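Local coordinates for luciferase-like enzymeAMP-CoA-ligase (Zophobas atratus, PDB 4W8O), which probably activates carboxylic acids as an AMP-forming CoA ligase of the adenylate-forming superfamily to which beetle luciferases belong, at residues 266-278 against 295-309. Residues are numbered along the deposited sequence; the frame is centred on the assembly and turned at random.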
ATOM      1  N   SER A 266       4.540 -15.418  -2.933  1.00 40.84           N
ATOM      2  CA  SER A 266       3.288 -14.721  -2.674  1.00 40.16           C
ATOM      3  C   SER A 266       2.809 -13.892  -3.853  1.00 38.87           C
ATOM      4  O   SER A 266       3.564 -13.576  -4.772  1.00 39.15           O
ATOM      5  CB  SER A 266       3.423 -13.788  -1.467  1.00 41.57           C
ATOM      6  OG  SER A 266       4.596 -14.052  -0.725  1.00 45.21           O
ATOM      7  N   LEU A 267       1.545 -13.507  -3.779  1.00 37.31           N
ATOM      8  CA  LEU A 267       0.941 -12.649  -4.766  1.00 36.98           C
ATOM      9  C   LEU A 267      -0.235 -11.932  -4.122  1.00 35.63           C
ATOM     10  O   LEU A 267      -1.025 -12.560  -3.410  1.00 35.03           O
ATOM     11  CB  LEU A 267       0.490 -13.502  -5.957  1.00 38.04           C
ATOM     12  CG  LEU A 267      -0.734 -13.102  -6.766  1.00 38.95           C
ATOM     13  CD1 LEU A 267      -0.437 -11.845  -7.566  1.00 40.48           C
ATOM     14  CD2 LEU A 267      -1.115 -14.254  -7.685  1.00 40.34           C
ATOM     15  N   PHE A 268      -0.341 -10.618  -4.335  1.00 34.41           N
ATOM     16  CA  PHE A 268      -1.572  -9.913  -4.002  1.00 32.87           C
ATOM     17  C   PHE A 268      -2.313  -9.550  -5.281  1.00 32.62           C
ATOM     18  O   PHE A 268      -1.715  -9.052  -6.229  1.00 32.47           O
ATOM     19  CB  PHE A 268      -1.347  -8.645  -3.185  1.00 32.73           C
ATOM     20  CG  PHE A 268      -2.580  -7.787  -3.107  1.00 32.58           C
ATOM     21  CD1 PHE A 268      -3.612  -8.116  -2.241  1.00 33.08           C
ATOM     22  CD2 PHE A 268      -2.747  -6.707  -3.956  1.00 32.38           C
ATOM     23  CE1 PHE A 268      -4.769  -7.357  -2.198  1.00 33.82           C
ATOM     24  CE2 PHE A 268      -3.900  -5.943  -3.918  1.00 32.83           C
ATOM     25  CZ  PHE A 268      -4.913  -6.269  -3.041  1.00 33.87           C
ATOM     26  N   VAL A 269      -3.619  -9.791  -5.281  1.00 33.05           N
ATOM     27  CA  VAL A 269      -4.501  -9.403  -6.385  1.00 33.24           C
ATOM     28  C   VAL A 269      -5.964  -9.486  -5.928  1.00 32.06           C
ATOM     29  O   VAL A 269      -6.326 -10.334  -5.107  1.00 31.17           O
ATOM     30  CB  VAL A 269      -4.261 -10.274  -7.644  1.00 34.53           C
ATOM     31  CG1 VAL A 269      -4.740 -11.701  -7.437  1.00 35.38           C
ATOM     32  CG2 VAL A 269      -4.925  -9.662  -8.869  1.00 35.84           C
ATOM     33  N   ALA A 270      -6.799  -8.605  -6.459  1.00 31.73           N
ATOM     34  CA  ALA A 270      -8.209  -8.581  -6.093  1.00 32.30           C
ATOM     35  C   ALA A 270      -8.895  -9.882  -6.538  1.00 31.87           C
ATOM     36  O   ALA A 270      -8.438 -10.535  -7.492  1.00 31.76           O
ATOM     37  CB  ALA A 270      -8.891  -7.357  -6.688  1.00 32.95           C
ATOM     38  N   PRO A 271      -9.970 -10.284  -5.835  1.00 31.59           N
ATOM     39  CA  PRO A 271     -10.612 -11.570  -6.120  1.00 31.98           C
ATOM     40  C   PRO A 271     -10.962 -11.801  -7.584  1.00 31.70           C
ATOM     41  O   PRO A 271     -10.755 -12.897  -8.097  1.00 30.50           O
ATOM     42  CB  PRO A 271     -11.898 -11.512  -5.288  1.00 32.77           C
ATOM     43  CG  PRO A 271     -11.560 -10.621  -4.149  1.00 33.00           C
ATOM     44  CD  PRO A 271     -10.627  -9.588  -4.712  1.00 32.50           C
ATOM     45  N   ILE A 272     -11.489 -10.776  -8.247  1.00 32.91           N
ATOM     46  CA  ILE A 272     -12.025 -10.950  -9.595  1.00 33.51           C
ATOM     47  C   ILE A 272     -10.978 -11.406 -10.621  1.00 33.10           C
ATOM     48  O   ILE A 272     -11.300 -12.181 -11.516  1.00 33.88           O
ATOM     49  CB  ILE A 272     -12.760  -9.688 -10.084  1.00 34.75           C
ATOM     50  CG1 ILE A 272     -13.595 -10.030 -11.325  1.00 35.67           C
ATOM     51  CG2 ILE A 272     -11.778  -8.545 -10.338  1.00 34.30           C
ATOM     52  CD1 ILE A 272     -14.612  -8.973 -11.682  1.00 37.87           C
ATOM     53  N   TYR A 273      -9.729 -10.969 -10.465  1.00 32.31           N
ATOM     54  CA  TYR A 273      -8.644 -11.418 -11.342  1.00 32.35           C
ATOM     55  C   TYR A 273      -8.193 -12.865 -11.082  1.00 31.48           C
ATOM     56  O   TYR A 273      -7.545 -13.463 -11.945  1.00 30.90           O
ATOM     57  CB  TYR A 273      -7.434 -10.480 -11.246  1.00 32.09           C
ATOM     58  CG  TYR A 273      -7.715  -9.072 -11.726  1.00 32.79           C
ATOM     59  CD1 TYR A 273      -7.776  -8.775 -13.081  1.00 33.89           C
ATOM     60  CD2 TYR A 273      -7.916  -8.034 -10.815  1.00 33.43           C
ATOM     61  CE1 TYR A 273      -8.031  -7.488 -13.522  1.00 34.79           C
ATOM     62  CE2 TYR A 273      -8.175  -6.745 -11.243  1.00 33.92           C
ATOM     63  CZ  TYR A 273      -8.231  -6.482 -12.596  1.00 35.19           C
ATOM     64  OH  TYR A 273      -8.488  -5.207 -13.012  1.00 36.62           O
ATOM     65  N   THR A 274      -8.530 -13.438  -9.927  1.00 30.56           N
ATOM     66  CA  THR A 274      -8.138 -14.830  -9.640  1.00 30.78           C
ATOM     67  C   THR A 274      -8.814 -15.833 -10.562  1.00 31.90           C
ATOM     68  O   THR A 274      -8.315 -16.935 -10.737  1.00 31.41           O
ATOM     69  CB  THR A 274      -8.437 -15.271  -8.195  1.00 30.38           C
ATOM     70  OG1 THR A 274      -9.846 -15.225  -7.951  1.00 30.73           O
ATOM     71  CG2 THR A 274      -7.700 -14.403  -7.201  1.00 29.50           C
ATOM     72  N   TYR A 275      -9.951 -15.443 -11.137  1.00 33.51           N
ATOM     73  CA  TYR A 275     -10.654 -16.273 -12.109  1.00 35.32           C
ATOM     74  C   TYR A 275      -9.826 -16.503 -13.369  1.00 36.05           C
ATOM     75  O   TYR A 275     -10.014 -17.513 -14.045  1.00 38.19           O
ATOM     76  CB  TYR A 275     -12.033 -15.685 -12.441  1.00 36.20           C
ATOM     77  CG  TYR A 275     -13.028 -15.875 -11.314  1.00 36.06           C
ATOM     78  CD1 TYR A 275     -13.149 -14.938 -10.296  1.00 35.58           C
ATOM     79  CD2 TYR A 275     -13.829 -17.011 -11.255  1.00 37.10           C
ATOM     80  CE1 TYR A 275     -14.042 -15.124  -9.254  1.00 35.86           C
ATOM     81  CE2 TYR A 275     -14.722 -17.205 -10.217  1.00 37.31           C
ATOM     82  CZ  TYR A 275     -14.825 -16.260  -9.222  1.00 37.10           C
ATOM     83  OH  TYR A 275     -15.720 -16.459  -8.195  1.00 39.26           O
ATOM     84  N   GLN A 276      -8.905 -15.590 -13.674  1.00 35.36           N
ATOM     85  CA  GLN A 276      -7.951 -15.807 -14.761  1.00 35.96           C
ATOM     86  C   GLN A 276      -6.924 -16.896 -14.429  1.00 35.80           C
ATOM     87  O   GLN A 276      -6.430 -17.573 -15.332  1.00 35.63           O
ATOM     88  CB  GLN A 276      -7.238 -14.511 -15.131  1.00 36.66           C
ATOM     89  CG  GLN A 276      -8.157 -13.474 -15.749  1.00 37.61           C
ATOM     90  CD  GLN A 276      -7.400 -12.323 -16.392  1.00 38.94           C
ATOM     91  OE1 GLN A 276      -6.370 -12.523 -17.034  1.00 38.74           O
ATOM     92  NE2 GLN A 276      -7.916 -11.109 -16.230  1.00 39.75           N
ATOM     93  N   LEU A 277      -6.611 -17.066 -13.144  1.00 34.63           N
ATOM     94  CA  LEU A 277      -5.679 -18.113 -12.710  1.00 34.82           C
ATOM     95  C   LEU A 277      -6.315 -19.497 -12.801  1.00 35.09           C
ATOM     96  O   LEU A 277      -5.719 -20.417 -13.334  1.00 34.58           O
ATOM     97  CB  LEU A 277      -5.210 -17.880 -11.271  1.00 34.27           C
ATOM     98  CG  LEU A 277      -4.516 -16.550 -10.993  1.00 33.74           C
ATOM     99  CD1 LEU A 277      -4.302 -16.365  -9.503  1.00 33.04           C
ATOM    100  CD2 LEU A 277      -3.202 -16.478 -11.754  1.00 33.91           C
ATOM    101  N   THR A 278      -7.529 -19.624 -12.274  1.00 35.81           N
ATOM    102  CA  THR A 278      -8.233 -20.900 -12.231  1.00 36.98           C
ATOM    103  C   THR A 278      -8.726 -21.379 -13.604  1.00 38.72           C
ATOM    104  O   THR A 278      -9.057 -22.538 -13.758  1.00 39.77           O
ATOM    105  CB  THR A 278      -9.420 -20.838 -11.259  1.00 36.95           C
ATOM    106  OG1 THR A 278     -10.200 -19.674 -11.539  1.00 37.04           O
ATOM    107  CG2 THR A 278      -8.924 -20.780  -9.805  1.00 36.77           C
ATOM    108  N   LEU A 295      -2.696 -13.520  -1.449  1.00 37.97           N
ATOM    109  CA  LEU A 295      -3.288 -12.450  -0.652  1.00 36.31           C
ATOM    110  C   LEU A 295      -4.376 -11.767  -1.458  1.00 35.64           C
ATOM    111  O   LEU A 295      -4.188 -11.428  -2.627  1.00 35.28           O
ATOM    112  CB  LEU A 295      -2.212 -11.436  -0.248  1.00 36.00           C
ATOM    113  CG  LEU A 295      -1.122 -11.968   0.694  1.00 36.24           C
ATOM    114  CD1 LEU A 295       0.167 -11.167   0.580  1.00 36.53           C
ATOM    115  CD2 LEU A 295      -1.615 -11.990   2.137  1.00 36.21           C
ATOM    116  N   THR A 296      -5.528 -11.560  -0.846  1.00 34.73           N
ATOM    117  CA  THR A 296      -6.627 -10.984  -1.580  1.00 34.78           C
ATOM    118  C   THR A 296      -7.599 -10.316  -0.634  1.00 35.96           C
ATOM    119  O   THR A 296      -7.468 -10.417   0.583  1.00 37.24           O
ATOM    120  CB  THR A 296      -7.318 -12.059  -2.462  1.00 35.31           C
ATOM    121  OG1 THR A 296      -8.150 -11.426  -3.439  1.00 34.61           O
ATOM    122  CG2 THR A 296      -8.150 -13.039  -1.611  1.00 36.01           C
ATOM    123  N   GLY A 297      -8.553  -9.604  -1.209  1.00 37.19           N
ATOM    124  CA  GLY A 297      -9.610  -8.940  -0.453  1.00 38.56           C
ATOM    125  C   GLY A 297     -10.064  -7.733  -1.235  1.00 39.97           C
ATOM    126  O   GLY A 297      -9.508  -7.440  -2.298  1.00 40.25           O
ATOM    127  N   GLY A 298     -11.066  -7.031  -0.711  1.00 42.00           N
ATOM    128  CA  GLY A 298     -11.542  -5.787  -1.315  1.00 43.53           C
ATOM    129  C   GLY A 298     -12.912  -5.921  -1.934  1.00 45.48           C
ATOM    130  O   GLY A 298     -13.680  -4.961  -1.970  1.00 47.96           O
ATOM    131  N   THR A 299     -13.204  -7.103  -2.457  1.00 46.83           N
ATOM    132  CA  THR A 299     -14.553  -7.478  -2.858  1.00 48.58           C
ATOM    133  C   THR A 299     -14.719  -8.914  -2.362  1.00 48.85           C
ATOM    134  O   THR A 299     -13.730  -9.540  -1.994  1.00 48.60           O
ATOM    135  CB  THR A 299     -14.742  -7.368  -4.391  1.00 49.78           C
ATOM    136  OG1 THR A 299     -13.746  -8.152  -5.059  1.00 49.82           O
ATOM    137  CG2 THR A 299     -14.627  -5.919  -4.845  1.00 49.76           C
ATOM    138  N   PRO A 300     -15.955  -9.438  -2.329  1.00 48.98           N
ATOM    139  CA  PRO A 300     -16.151 -10.778  -1.759  1.00 49.38           C
ATOM    140  C   PRO A 300     -15.670 -11.917  -2.663  1.00 49.20           C
ATOM    141  O   PRO A 300     -15.707 -11.792  -3.888  1.00 51.47           O
ATOM    142  CB  PRO A 300     -17.668 -10.856  -1.572  1.00 50.77           C
ATOM    143  CG  PRO A 300     -18.220  -9.935  -2.603  1.00 50.98           C
ATOM    144  CD  PRO A 300     -17.230  -8.814  -2.728  1.00 50.42           C
ATOM    145  N   MET A 301     -15.213 -13.012  -2.053  1.00 47.67           N
ATOM    146  CA  MET A 301     -14.819 -14.207  -2.793  1.00 45.88           C
ATOM    147  C   MET A 301     -15.726 -15.391  -2.472  1.00 44.24           C
ATOM    148  O   MET A 301     -15.929 -15.722  -1.310  1.00 42.95           O
ATOM    149  CB  MET A 301     -13.380 -14.605  -2.478  1.00 45.70           C
ATOM    150  CG  MET A 301     -12.957 -15.864  -3.223  1.00 46.11           C
ATOM    151  SD  MET A 301     -11.211 -16.243  -3.094  1.00 45.31           S
ATOM    152  CE  MET A 301     -10.530 -14.989  -4.180  1.00 44.39           C
ATOM    153  N   SER A 302     -16.231 -16.038  -3.517  1.00 42.29           N
ATOM    154  CA  SER A 302     -17.083 -17.213  -3.368  1.00 42.40           C
ATOM    155  C   SER A 302     -16.283 -18.399  -2.842  1.00 42.01           C
ATOM    156  O   SER A 302     -15.097 -18.541  -3.137  1.00 40.76           O
ATOM    157  CB  SER A 302     -17.712 -17.599  -4.709  1.00 42.63           C
ATOM    158  OG  SER A 302     -16.822 -18.396  -5.476  1.00 41.64           O
ATOM    159  N   THR A 303     -16.959 -19.258  -2.093  1.00 42.82           N
ATOM    160  CA  THR A 303     -16.348 -20.453  -1.518  1.00 44.32           C
ATOM    161  C   THR A 303     -15.813 -21.428  -2.571  1.00 43.35           C
ATOM    162  O   THR A 303     -14.770 -22.052  -2.370  1.00 42.47           O
ATOM    163  CB  THR A 303     -17.360 -21.214  -0.651  1.00 46.25           C
ATOM    164  OG1 THR A 303     -17.936 -20.314   0.305  1.00 48.01           O
ATOM    165  CG2 THR A 303     -16.680 -22.341   0.080  1.00 47.77           C
ATOM    166  N   ASP A 304     -16.531 -21.572  -3.680  1.00 42.77           N
ATOM    167  CA  ASP A 304     -16.050 -22.430  -4.770  1.00 42.78           C
ATOM    168  C   ASP A 304     -14.767 -21.896  -5.385  1.00 40.73           C
ATOM    169  O   ASP A 304     -13.858 -22.666  -5.679  1.00 40.87           O
ATOM    170  CB  ASP A 304     -17.120 -22.644  -5.851  1.00 43.69           C
ATOM    171  CG  ASP A 304     -17.996 -23.844  -5.559  1.00 46.37           C
ATOM    172  OD1 ASP A 304     -18.113 -24.212  -4.370  1.00 48.43           O
ATOM    173  OD2 ASP A 304     -18.566 -24.425  -6.506  1.00 47.28           O
ATOM    174  N   GLN A 305     -14.687 -20.587  -5.577  1.00 39.48           N
ATOM    175  CA  GLN A 305     -13.476 -19.994  -6.126  1.00 39.20           C
ATOM    176  C   GLN A 305     -12.327 -20.127  -5.138  1.00 39.58           C
ATOM    177  O   GLN A 305     -11.197 -20.449  -5.518  1.00 38.59           O
ATOM    178  CB  GLN A 305     -13.703 -18.519  -6.481  1.00 38.21           C
ATOM    179  CG  GLN A 305     -12.514 -17.837  -7.142  1.00 37.10           C
ATOM    180  CD  GLN A 305     -12.079 -18.506  -8.427  1.00 36.95           C
ATOM    181  OE1 GLN A 305     -12.744 -19.406  -8.928  1.00 37.09           O
ATOM    182  NE2 GLN A 305     -10.953 -18.068  -8.969  1.00 36.49           N
ATOM    183  N   TYR A 306     -12.626 -19.867  -3.869  1.00 41.63           N
ATOM    184  CA  TYR A 306     -11.654 -20.035  -2.798  1.00 42.19           C
ATOM    185  C   TYR A 306     -11.079 -21.454  -2.836  1.00 42.56           C
ATOM    186  O   TYR A 306      -9.861 -21.635  -2.855  1.00 41.68           O
ATOM    187  CB  TYR A 306     -12.290 -19.732  -1.432  1.00 43.98           C
ATOM    188  CG  TYR A 306     -11.291 -19.805  -0.312  1.00 45.79           C
ATOM    189  CD1 TYR A 306     -11.002 -21.014   0.308  1.00 46.98           C
ATOM    190  CD2 TYR A 306     -10.594 -18.671   0.096  1.00 46.69           C
ATOM    191  CE1 TYR A 306     -10.065 -21.094   1.320  1.00 48.31           C
ATOM    192  CE2 TYR A 306      -9.652 -18.740   1.112  1.00 47.23           C
ATOM    193  CZ  TYR A 306      -9.392 -19.955   1.718  1.00 48.10           C
ATOM    194  OH  TYR A 306      -8.455 -20.029   2.721  1.00 49.39           O
ATOM    195  N   LYS A 307     -11.957 -22.451  -2.882  1.00 43.66           N
ATOM    196  CA  LYS A 307     -11.530 -23.847  -2.957  1.00 45.27           C
ATOM    197  C   LYS A 307     -10.692 -24.133  -4.197  1.00 43.89           C
ATOM    198  O   LYS A 307      -9.645 -24.774  -4.102  1.00 43.80           O
ATOM    199  CB  LYS A 307     -12.734 -24.788  -2.950  1.00 48.44           C
ATOM    200  CG  LYS A 307     -13.336 -25.013  -1.577  1.00 50.92           C
ATOM    201  CD  LYS A 307     -14.277 -26.211  -1.582  1.00 53.72           C
ATOM    202  CE  LYS A 307     -14.782 -26.528  -0.184  1.00 55.87           C
ATOM    203  NZ  LYS A 307     -15.624 -25.425   0.358  1.00 56.67           N
ATOM    204  N   LYS A 308     -11.158 -23.668  -5.356  1.00 42.20           N
ATOM    205  CA  LYS A 308     -10.432 -23.871  -6.609  1.00 41.29           C
ATOM    206  C   LYS A 308      -9.016 -23.314  -6.517  1.00 40.39           C
ATOM    207  O   LYS A 308      -8.076 -23.920  -7.030  1.00 40.08           O
ATOM    208  CB  LYS A 308     -11.172 -23.242  -7.801  1.00 41.06           C
ATOM    209  CG  LYS A 308     -12.373 -24.038  -8.295  1.00 42.00           C
ATOM    210  CD  LYS A 308     -12.865 -23.516  -9.639  1.00 42.09           C
ATOM    211  CE  LYS A 308     -14.071 -24.290 -10.159  1.00 42.93           C
ATOM    212  NZ  LYS A 308     -15.365 -23.568  -9.984  1.00 42.92           N
ATOM    213  N   LEU A 309      -8.866 -22.168  -5.853  1.00 39.68           N
ATOM    214  CA  LEU A 309      -7.551 -21.561  -5.673  1.00 39.38           C
ATOM    215  C   LEU A 309      -6.619 -22.407  -4.801  1.00 40.27           C
ATOM    216  O   LEU A 309      -5.426 -22.499  -5.094  1.00 40.30           O
ATOM    217  CB  LEU A 309      -7.673 -20.139  -5.110  1.00 38.39           C
ATOM    218  CG  LEU A 309      -8.172 -19.095  -6.110  1.00 37.81           C
ATOM    219  CD1 LEU A 309      -8.585 -17.810  -5.401  1.00 37.19           C
ATOM    220  CD2 LEU A 309      -7.118 -18.809  -7.175  1.00 37.89           C
TER
HETATM  221  O   HOH W   1     -12.318  -8.109  -7.228  1.00 43.81           O
HETATM  222  O   HOH W   2     -15.058 -14.754  -6.164  1.00 40.88           O
HETATM  223  O   HOH W   3     -17.171 -18.720  -8.175  1.00 43.08           O
HETATM  224  O   HOH W   4     -12.653 -20.405 -11.676  1.00 36.47           O
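Pro271, Met301 and Leu309 form the apolar centre with CB and CG2 of Thr274: Met301 CE lies 3.9 Å from Pro271 CB, and Leu309 CD1 approaches Thr274 CB at 3.8 Å, the two side chains crossing at about a right angle. Phe320 of strand 317-324 also touches Pro271 and Met301. Beside this centre, strands 266-268 and 293-297 pair in parallel within the beta-alpha-beta unit, Leu295 N donating to Leu267 O (2.7 Å) and Val269 N to Leu295 O (3.2 Å). Thr296 extends the pairing: a chi1 of -164° turns OG1 away from the residue's own N and onto Val269 O at 2.7 Å, in the carbonyl plane.

Outward, the Gln305 amide lies over one face of the Tyr275 ring, planes 16° apart, with CD 3.4 Å above the ring plane. A bend at chi2 (59°) lays the amide there, and NE2 donates to Thr274 OG1 (3.2 Å) and Thr278 OG1 (3.1 Å). With an alanine at Gln305, both threonine hydroxyls would probably lose this donor and the Tyr275 ring its stacked partner. At the polar edge, one water joins Gln305 OE1 to Thr278 OG1, and another joins Tyr275 OH to Ser302 OG, which caps helix 303-309 by accepting from Gln305 N. Backbone bonds and the Thr296 hydroxyl thus join the strands beside a polyether-occupied pocket, while one twice-hydrogen-bonded, stacked amide links the helices, consistent with steadying their placement.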